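Local coordinates for conserved hypothetical alanine and leucine RICH protein (Mycobacterium tuberculosis, PDB 2WAM) that is of unknown function but belongs to the PAC2 family and represents a duplicated gene family of actinobacteria, at residues A[234-242]-A[253-264]; A[151-160]-A[217-226]. All blocks are in the same frame, centred on the assembly; numbering follows the deposited sequence.

Contact 1: A[234-242]-A[253-264]; sequences VVGFTVHVP and AAQALLEQVAKT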
# COMPACT_ATOMS: atom_id res chain seq x y z
N VAL A 234 -12.05 -5.85 31.72
CA VAL A 234 -11.83 -7.17 31.16
C VAL A 234 -12.03 -8.26 32.21
O VAL A 234 -11.83 -8.04 33.40
CB VAL A 234 -10.40 -7.30 30.58
CG1 VAL A 234 -10.12 -6.19 29.57
CG2 VAL A 234 -9.36 -7.33 31.72
N VAL A 235 -12.42 -9.44 31.74
CA VAL A 235 -12.53 -10.60 32.60
C VAL A 235 -12.31 -11.85 31.75
O VAL A 235 -12.51 -11.84 30.54
CB VAL A 235 -13.87 -10.62 33.41
CG1 VAL A 235 -15.03 -10.24 32.55
CG2 VAL A 235 -14.09 -11.95 34.06
N GLY A 236 -11.84 -12.91 32.39
CA GLY A 236 -11.41 -14.09 31.68
C GLY A 236 -11.62 -15.32 32.53
O GLY A 236 -11.42 -15.29 33.74
N PHE A 237 -12.04 -16.40 31.89
CA PHE A 237 -12.30 -17.64 32.59
C PHE A 237 -11.54 -18.78 31.95
O PHE A 237 -11.66 -19.02 30.75
CB PHE A 237 -13.80 -17.92 32.63
CG PHE A 237 -14.58 -16.85 33.29
CD1 PHE A 237 -15.35 -15.98 32.54
CD2 PHE A 237 -14.54 -16.69 34.67
CE1 PHE A 237 -16.09 -14.96 33.15
CE2 PHE A 237 -15.26 -15.69 35.30
CZ PHE A 237 -16.04 -14.82 34.53
N THR A 238 -10.75 -19.47 32.75
CA THR A 238 -10.01 -20.61 32.27
C THR A 238 -10.55 -21.84 32.96
O THR A 238 -10.35 -22.03 34.16
CB THR A 238 -8.53 -20.44 32.56
OG1 THR A 238 -8.07 -19.21 31.97
CG2 THR A 238 -7.75 -21.60 31.99
N VAL A 239 -11.26 -22.66 32.21
CA VAL A 239 -11.94 -23.83 32.76
C VAL A 239 -10.97 -25.02 32.88
O VAL A 239 -10.04 -25.16 32.08
CB VAL A 239 -13.22 -24.17 31.93
CG1 VAL A 239 -12.90 -24.38 30.44
CG2 VAL A 239 -13.95 -25.35 32.51
N HIS A 240 -11.17 -25.85 33.90
CA HIS A 240 -10.29 -27.00 34.13
C HIS A 240 -10.85 -28.29 33.55
O HIS A 240 -11.95 -28.72 33.90
CB HIS A 240 -10.01 -27.16 35.62
CG HIS A 240 -9.33 -25.98 36.24
ND1 HIS A 240 -9.74 -25.43 37.44
CD2 HIS A 240 -8.29 -25.23 35.82
CE1 HIS A 240 -8.97 -24.40 37.73
NE2 HIS A 240 -8.08 -24.26 36.77
N VAL A 241 -10.08 -28.91 32.66
CA VAL A 241 -10.49 -30.16 32.03
C VAL A 241 -9.61 -31.31 32.52
O VAL A 241 -8.38 -31.18 32.55
CB VAL A 241 -10.36 -30.08 30.48
CG1 VAL A 241 -10.82 -31.39 29.85
CG2 VAL A 241 -11.15 -28.91 29.93
N PRO A 242 -10.24 -32.42 32.91
CA PRO A 242 -9.47 -33.61 33.30
C PRO A 242 -8.41 -33.92 32.24
O PRO A 242 -8.77 -33.98 31.06
CB PRO A 242 -10.54 -34.71 33.34
CG PRO A 242 -11.78 -33.99 33.68
CD PRO A 242 -11.69 -32.64 33.02
N ALA A 253 -17.43 -28.75 29.71
CA ALA A 253 -16.50 -27.66 29.95
C ALA A 253 -16.90 -26.39 29.18
O ALA A 253 -16.73 -25.28 29.67
CB ALA A 253 -15.09 -28.09 29.65
N ALA A 254 -17.46 -26.58 27.98
CA ALA A 254 -18.01 -25.46 27.20
C ALA A 254 -19.25 -24.89 27.89
O ALA A 254 -19.41 -23.68 28.01
CB ALA A 254 -18.35 -25.91 25.78
N GLN A 255 -20.12 -25.77 28.36
CA GLN A 255 -21.29 -25.31 29.10
C GLN A 255 -20.89 -24.49 30.34
O GLN A 255 -21.44 -23.42 30.60
CB GLN A 255 -22.17 -26.49 29.48
CG GLN A 255 -23.36 -26.09 30.31
CD GLN A 255 -24.11 -27.29 30.83
OE1 GLN A 255 -23.92 -28.41 30.38
NE2 GLN A 255 -24.99 -27.04 31.79
N ALA A 256 -19.92 -24.98 31.11
CA ALA A 256 -19.46 -24.24 32.27
C ALA A 256 -18.98 -22.84 31.87
O ALA A 256 -19.36 -21.84 32.49
CB ALA A 256 -18.36 -25.00 32.99
N LEU A 257 -18.14 -22.76 30.84
CA LEU A 257 -17.69 -21.47 30.35
C LEU A 257 -18.87 -20.56 30.02
O LEU A 257 -18.96 -19.44 30.52
CB LEU A 257 -16.80 -21.62 29.13
CG LEU A 257 -15.36 -22.09 29.39
CD1 LEU A 257 -14.61 -22.40 28.09
CD2 LEU A 257 -14.63 -21.04 30.17
N LEU A 258 -19.80 -21.04 29.20
CA LEU A 258 -20.93 -20.22 28.78
C LEU A 258 -21.85 -19.81 29.94
O LEU A 258 -22.39 -18.71 29.94
CB LEU A 258 -21.73 -20.91 27.66
CG LEU A 258 -21.03 -21.03 26.30
CD1 LEU A 258 -22.03 -21.36 25.20
CD2 LEU A 258 -20.24 -19.78 25.94
N GLU A 259 -22.01 -20.69 30.92
CA GLU A 259 -22.84 -20.36 32.07
C GLU A 259 -22.22 -19.18 32.78
O GLU A 259 -22.92 -18.32 33.32
CB GLU A 259 -22.97 -21.56 33.01
CG GLU A 259 -23.99 -22.58 32.52
CD GLU A 259 -23.99 -23.85 33.33
OE1 GLU A 259 -22.94 -24.18 33.93
OE2 GLU A 259 -25.04 -24.53 33.37
N GLN A 260 -20.90 -19.12 32.75
CA GLN A 260 -20.15 -18.05 33.37
C GLN A 260 -20.28 -16.74 32.58
O GLN A 260 -20.51 -15.68 33.18
CB GLN A 260 -18.69 -18.46 33.52
CG GLN A 260 -17.92 -17.63 34.52
CD GLN A 260 -18.64 -17.51 35.84
OE1 GLN A 260 -18.91 -16.40 36.31
NE2 GLN A 260 -18.97 -18.66 36.44
N VAL A 261 -20.12 -16.80 31.26
CA VAL A 261 -20.35 -15.64 30.40
C VAL A 261 -21.73 -15.08 30.68
O VAL A 261 -21.90 -13.87 30.76
CB VAL A 261 -20.29 -16.01 28.89
CG1 VAL A 261 -20.60 -14.80 28.01
CG2 VAL A 261 -18.95 -16.59 28.53
N ALA A 262 -22.71 -15.96 30.84
CA ALA A 262 -24.08 -15.52 31.10
C ALA A 262 -24.22 -14.70 32.39
O ALA A 262 -24.82 -13.63 32.36
CB ALA A 262 -25.04 -16.71 31.11
N LYS A 263 -23.68 -15.19 33.51
CA LYS A 263 -23.70 -14.43 34.77
C LYS A 263 -22.99 -13.07 34.64
O LYS A 263 -23.55 -12.03 34.95
CB LYS A 263 -23.05 -15.21 35.92
CG LYS A 263 -23.67 -16.55 36.21
CD LYS A 263 -23.04 -17.23 37.42
CE LYS A 263 -23.53 -18.67 37.54
NZ LYS A 263 -23.15 -19.31 38.82
N THR A 264 -21.74 -13.11 34.19
CA THR A 264 -20.90 -11.92 34.14
C THR A 264 -21.44 -10.90 33.15
O THR A 264 -21.46 -9.70 33.44
CB THR A 264 -19.46 -12.30 33.78
OG1 THR A 264 -18.90 -13.09 34.84
CG2 THR A 264 -18.62 -11.06 33.58

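Contact 2: A[151-160]-A[217-226]; sequences EPDLKWERFI and GSASNLLEYR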
# COMPACT_ATOMS: atom_id res chain seq x y z
N GLU A 151 -6.67 -18.76 16.76
CA GLU A 151 -5.59 -17.87 17.20
C GLU A 151 -4.59 -17.70 16.05
O GLU A 151 -4.09 -18.68 15.52
CB GLU A 151 -4.90 -18.45 18.42
CG GLU A 151 -3.72 -17.65 18.93
CD GLU A 151 -2.98 -18.39 20.02
OE1 GLU A 151 -2.53 -19.52 19.76
OE2 GLU A 151 -2.85 -17.85 21.14
N PRO A 152 -4.30 -16.45 15.67
CA PRO A 152 -3.31 -16.19 14.61
C PRO A 152 -1.89 -16.63 15.03
O PRO A 152 -1.60 -16.71 16.21
CB PRO A 152 -3.35 -14.67 14.43
CG PRO A 152 -4.50 -14.16 15.26
CD PRO A 152 -4.79 -15.20 16.29
N ASP A 153 -1.03 -16.91 14.06
CA ASP A 153 0.39 -17.13 14.33
C ASP A 153 1.12 -15.79 14.25
O ASP A 153 2.05 -15.52 15.01
CB ASP A 153 1.02 -18.09 13.32
CG ASP A 153 0.42 -19.46 13.39
OD1 ASP A 153 -0.59 -19.70 12.71
OD2 ASP A 153 0.97 -20.31 14.12
N LEU A 154 0.69 -14.96 13.32
CA LEU A 154 1.38 -13.73 12.98
C LEU A 154 0.69 -12.49 13.53
O LEU A 154 -0.50 -12.53 13.86
CB LEU A 154 1.47 -13.61 11.47
CG LEU A 154 2.03 -14.85 10.78
CD1 LEU A 154 2.11 -14.62 9.30
CD2 LEU A 154 3.41 -15.21 11.36
N LYS A 155 1.45 -11.41 13.63
CA LYS A 155 0.93 -10.05 13.82
C LYS A 155 -0.02 -9.80 14.99
O LYS A 155 -1.04 -9.14 14.82
CB LYS A 155 0.21 -9.62 12.55
CG LYS A 155 1.09 -9.52 11.35
CD LYS A 155 0.28 -9.65 10.09
CE LYS A 155 1.10 -9.28 8.88
NZ LYS A 155 0.51 -9.91 7.71
N TRP A 156 0.31 -10.31 16.17
CA TRP A 156 -0.58 -10.16 17.32
C TRP A 156 -0.87 -8.70 17.67
O TRP A 156 -1.98 -8.37 18.07
CB TRP A 156 -0.02 -10.88 18.54
CG TRP A 156 -0.14 -12.36 18.49
CD1 TRP A 156 -0.48 -13.13 17.41
CD2 TRP A 156 0.12 -13.26 19.57
NE1 TRP A 156 -0.47 -14.46 17.76
CE2 TRP A 156 -0.10 -14.57 19.08
CE3 TRP A 156 0.50 -13.10 20.91
CZ2 TRP A 156 0.06 -15.69 19.87
CZ3 TRP A 156 0.65 -14.21 21.69
CH2 TRP A 156 0.43 -15.50 21.18
N GLU A 157 0.13 -7.84 17.55
CA GLU A 157 -0.08 -6.46 17.98
C GLU A 157 -1.05 -5.78 17.03
O GLU A 157 -2.04 -5.18 17.46
CB GLU A 157 1.23 -5.69 18.10
CG GLU A 157 2.16 -6.22 19.21
CD GLU A 157 1.60 -6.10 20.63
OE1 GLU A 157 2.17 -6.73 21.54
OE2 GLU A 157 0.60 -5.38 20.85
N ARG A 158 -0.77 -5.88 15.74
CA ARG A 158 -1.64 -5.28 14.75
C ARG A 158 -3.08 -5.82 14.90
O ARG A 158 -4.05 -5.06 14.88
CB ARG A 158 -1.08 -5.52 13.36
CG ARG A 158 -1.72 -4.69 12.28
CD ARG A 158 -0.84 -4.66 11.07
NE ARG A 158 -1.63 -4.72 9.85
CZ ARG A 158 -1.15 -5.10 8.68
NH1 ARG A 158 0.13 -5.45 8.56
NH2 ARG A 158 -1.94 -5.13 7.62
N PHE A 159 -3.19 -7.13 15.07
CA PHE A 159 -4.46 -7.80 15.26
C PHE A 159 -5.21 -7.29 16.49
O PHE A 159 -6.37 -6.88 16.40
CB PHE A 159 -4.25 -9.32 15.36
CG PHE A 159 -5.46 -10.07 15.81
CD1 PHE A 159 -5.46 -10.77 17.02
CD2 PHE A 159 -6.62 -10.07 15.04
CE1 PHE A 159 -6.58 -11.45 17.43
CE2 PHE A 159 -7.74 -10.75 15.45
CZ PHE A 159 -7.72 -11.45 16.65
N ILE A 160 -4.53 -7.31 17.64
CA ILE A 160 -5.11 -6.83 18.89
C ILE A 160 -5.58 -5.36 18.81
O ILE A 160 -6.68 -5.02 19.25
CB ILE A 160 -4.14 -7.00 20.05
CG1 ILE A 160 -4.00 -8.49 20.40
CG2 ILE A 160 -4.61 -6.22 21.26
CD1 ILE A 160 -2.70 -8.82 21.12
N GLY A 217 2.39 -16.38 26.72
CA GLY A 217 1.28 -15.54 26.34
C GLY A 217 0.45 -16.14 25.22
O GLY A 217 0.94 -16.98 24.45
N SER A 218 -0.80 -15.72 25.14
CA SER A 218 -1.68 -16.09 24.03
C SER A 218 -2.37 -14.84 23.46
O SER A 218 -2.47 -13.81 24.14
CB SER A 218 -2.72 -17.11 24.50
OG SER A 218 -3.65 -16.55 25.40
N ALA A 219 -2.85 -14.92 22.23
CA ALA A 219 -3.53 -13.77 21.64
C ALA A 219 -4.69 -13.29 22.50
O ALA A 219 -4.87 -12.08 22.69
CB ALA A 219 -3.99 -14.08 20.23
N SER A 220 -5.47 -14.23 23.03
CA SER A 220 -6.58 -13.89 23.93
C SER A 220 -6.09 -13.22 25.20
O SER A 220 -6.62 -12.20 25.61
CB SER A 220 -7.42 -15.13 24.28
OG SER A 220 -8.54 -15.26 23.42
N ASN A 221 -5.07 -13.79 25.83
CA ASN A 221 -4.55 -13.19 27.05
C ASN A 221 -3.94 -11.82 26.79
O ASN A 221 -4.16 -10.88 27.55
CB ASN A 221 -3.51 -14.09 27.71
CG ASN A 221 -4.14 -15.27 28.41
OD1 ASN A 221 -5.34 -15.27 28.73
ND2 ASN A 221 -3.33 -16.30 28.67
N LEU A 222 -3.15 -11.72 25.73
CA LEU A 222 -2.52 -10.45 25.40
C LEU A 222 -3.58 -9.42 25.05
O LEU A 222 -3.43 -8.24 25.36
CB LEU A 222 -1.49 -10.61 24.28
CG LEU A 222 -0.53 -9.43 24.09
CD1 LEU A 222 0.26 -9.16 25.37
CD2 LEU A 222 0.41 -9.69 22.93
N LEU A 223 -4.68 -9.86 24.42
CA LEU A 223 -5.77 -8.95 24.10
C LEU A 223 -6.37 -8.39 25.38
O LEU A 223 -6.57 -7.18 25.51
CB LEU A 223 -6.86 -9.66 23.31
CG LEU A 223 -8.17 -8.88 23.12
CD1 LEU A 223 -7.95 -7.62 22.27
CD2 LEU A 223 -9.21 -9.79 22.48
N GLU A 224 -6.64 -9.29 26.31
CA GLU A 224 -7.15 -8.91 27.62
C GLU A 224 -6.20 -7.92 28.32
O GLU A 224 -6.62 -6.85 28.78
CB GLU A 224 -7.38 -10.17 28.45
CG GLU A 224 -7.56 -9.95 29.92
CD GLU A 224 -8.09 -11.20 30.60
OE1 GLU A 224 -8.96 -11.88 30.01
OE2 GLU A 224 -7.63 -11.50 31.73
N TYR A 225 -4.92 -8.25 28.37
CA TYR A 225 -3.92 -7.34 28.94
C TYR A 225 -3.86 -5.98 28.23
O TYR A 225 -3.87 -4.93 28.89
CB TYR A 225 -2.54 -7.98 28.94
CG TYR A 225 -1.48 -7.10 29.57
CD1 TYR A 225 -1.60 -6.68 30.89
CD2 TYR A 225 -0.37 -6.69 28.84
CE1 TYR A 225 -0.64 -5.88 31.47
CE2 TYR A 225 0.60 -5.89 29.41
CZ TYR A 225 0.46 -5.48 30.73
OH TYR A 225 1.42 -4.68 31.30
N ARG A 226 -3.78 -5.99 26.90
CA ARG A 226 -3.71 -4.74 26.15
C ARG A 226 -4.95 -3.90 26.41
O ARG A 226 -4.85 -2.71 26.69
CB ARG A 226 -3.52 -5.00 24.66
CG ARG A 226 -2.17 -5.60 24.30
CD ARG A 226 -1.16 -4.53 24.05
NE ARG A 226 0.16 -5.08 23.73
CZ ARG A 226 1.14 -5.21 24.62
NH1 ARG A 226 0.96 -4.83 25.87
NH2 ARG A 226 2.30 -5.72 24.25
O HOH W 1 -5.34 -17.06 22.07

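Contact 1: A[234-242]-A[253-264]
F237, V239 and V235 of the strand meet the helix that returns along it. The two short axes approach to 8.8 Å at 158° between their directions, so this is near-antiparallel packing of a helix on one face of a β-sheet, as in α/β folds. F237 buries more area against the helix than any other strand residue. Its CB lies 4.1 Å from L257 CD2, and with CG anti to the carbonyl carbon (chi1 -59°) the ring reaches across to the last turns of the helix. Q260 CG is placed over the centre of one ring face, a CH-pi arrangement whose modelled closeness is doubtful. At the far edge, F237 CZ comes to 3.4 Å from T264 OG1. Beyond the ring, V235 CG1 meets T264 CG2 at 3.8 Å, the two side chains running past each other in opposite senses. V239 divides its branches: CG1 rests 3.5 Å from L257 CD1, while CG2 touches A253 CB at 4.1 Å. A253 CB also receives V241 CG2 at 4.0 Å. These pairs are essentially apolar, and most of the touching residues are buried. M193 lies against both F237 and V239, and F206 touches Q260. Strand 234-242 is flanked by strand 174-183 (parallel) and strand 193-197 (antiparallel), while helix 272-289 packs on helix 251-265 through Q255 and L258.

Contact 2: A[151-160]-A[217-226]
One face of the W156 indole looks onto the start of helix 219-229: A219 N stands above it, 3.5 Å from W156 CH2, and A219 CB makes a CH-pi contact 4.2 Å from the centroid of the five-membered ring. This is helix-helix packing, between the N-terminal turns of helices 156-169 and 219-229. At the indole edge lie G217 O and the P152 carbonyl group, whose oxygen accepts from W156 NE1. The second flat group, the R226 guanidinium, has L222 CD1 over one face and the E157 carboxylate at its edge. It grips that carboxylate side-on, with R226 NE to E157 OE2 at 2.9 Å and R226 NH2 to E157 OE1 at 2.9 Å, the two planes only 29° apart. I160 is a knob in a hole formed by A219, L222, L223 and R226, with I160 CD1 3.7 Å from L222 CD2. The segment axes pass 10.3 Å apart at 57°. With CG anti to the backbone N (chi1 177°), E151 extends so that OE2 accepts from A219 N at 3.1 Å on its anti side; a water joins E151 OE2 to S220 N. E151 OE1 forms salt bridges with R113 and R110 of the second subunit; R226 NH1 hydrogen-bonds Q229, and R226 NH2 has a further salt bridge to D128 of the second subunit, so this packing adjoins a subunit interface. Helix 219-229 opens with S218 as N-cap, S218 OG accepting from N221 N at 3.1 Å.

How the contacts relate
The centres of the two contacts lie 20 Å apart, and both belong to the PAC2 region of the protein. Along the chain they are in series: 151-160, then 217-226 close contact 2 before 234-242 and 253-264 form contact 1. Helix 219-229 leads directly into strand 234-242, and the contacts touch where E224 packs beside V234, V235 and G236. V234 points to helix 219-229 while V235 points to helix 251-265, so the two helices lie on opposite faces of the mixed sheet. Contact 1 lies nearer the chain centre and is untouched by other subunits; contact 2 lies at the interface with the second subunit, through salt bridges of E151, D153, R158 and R226.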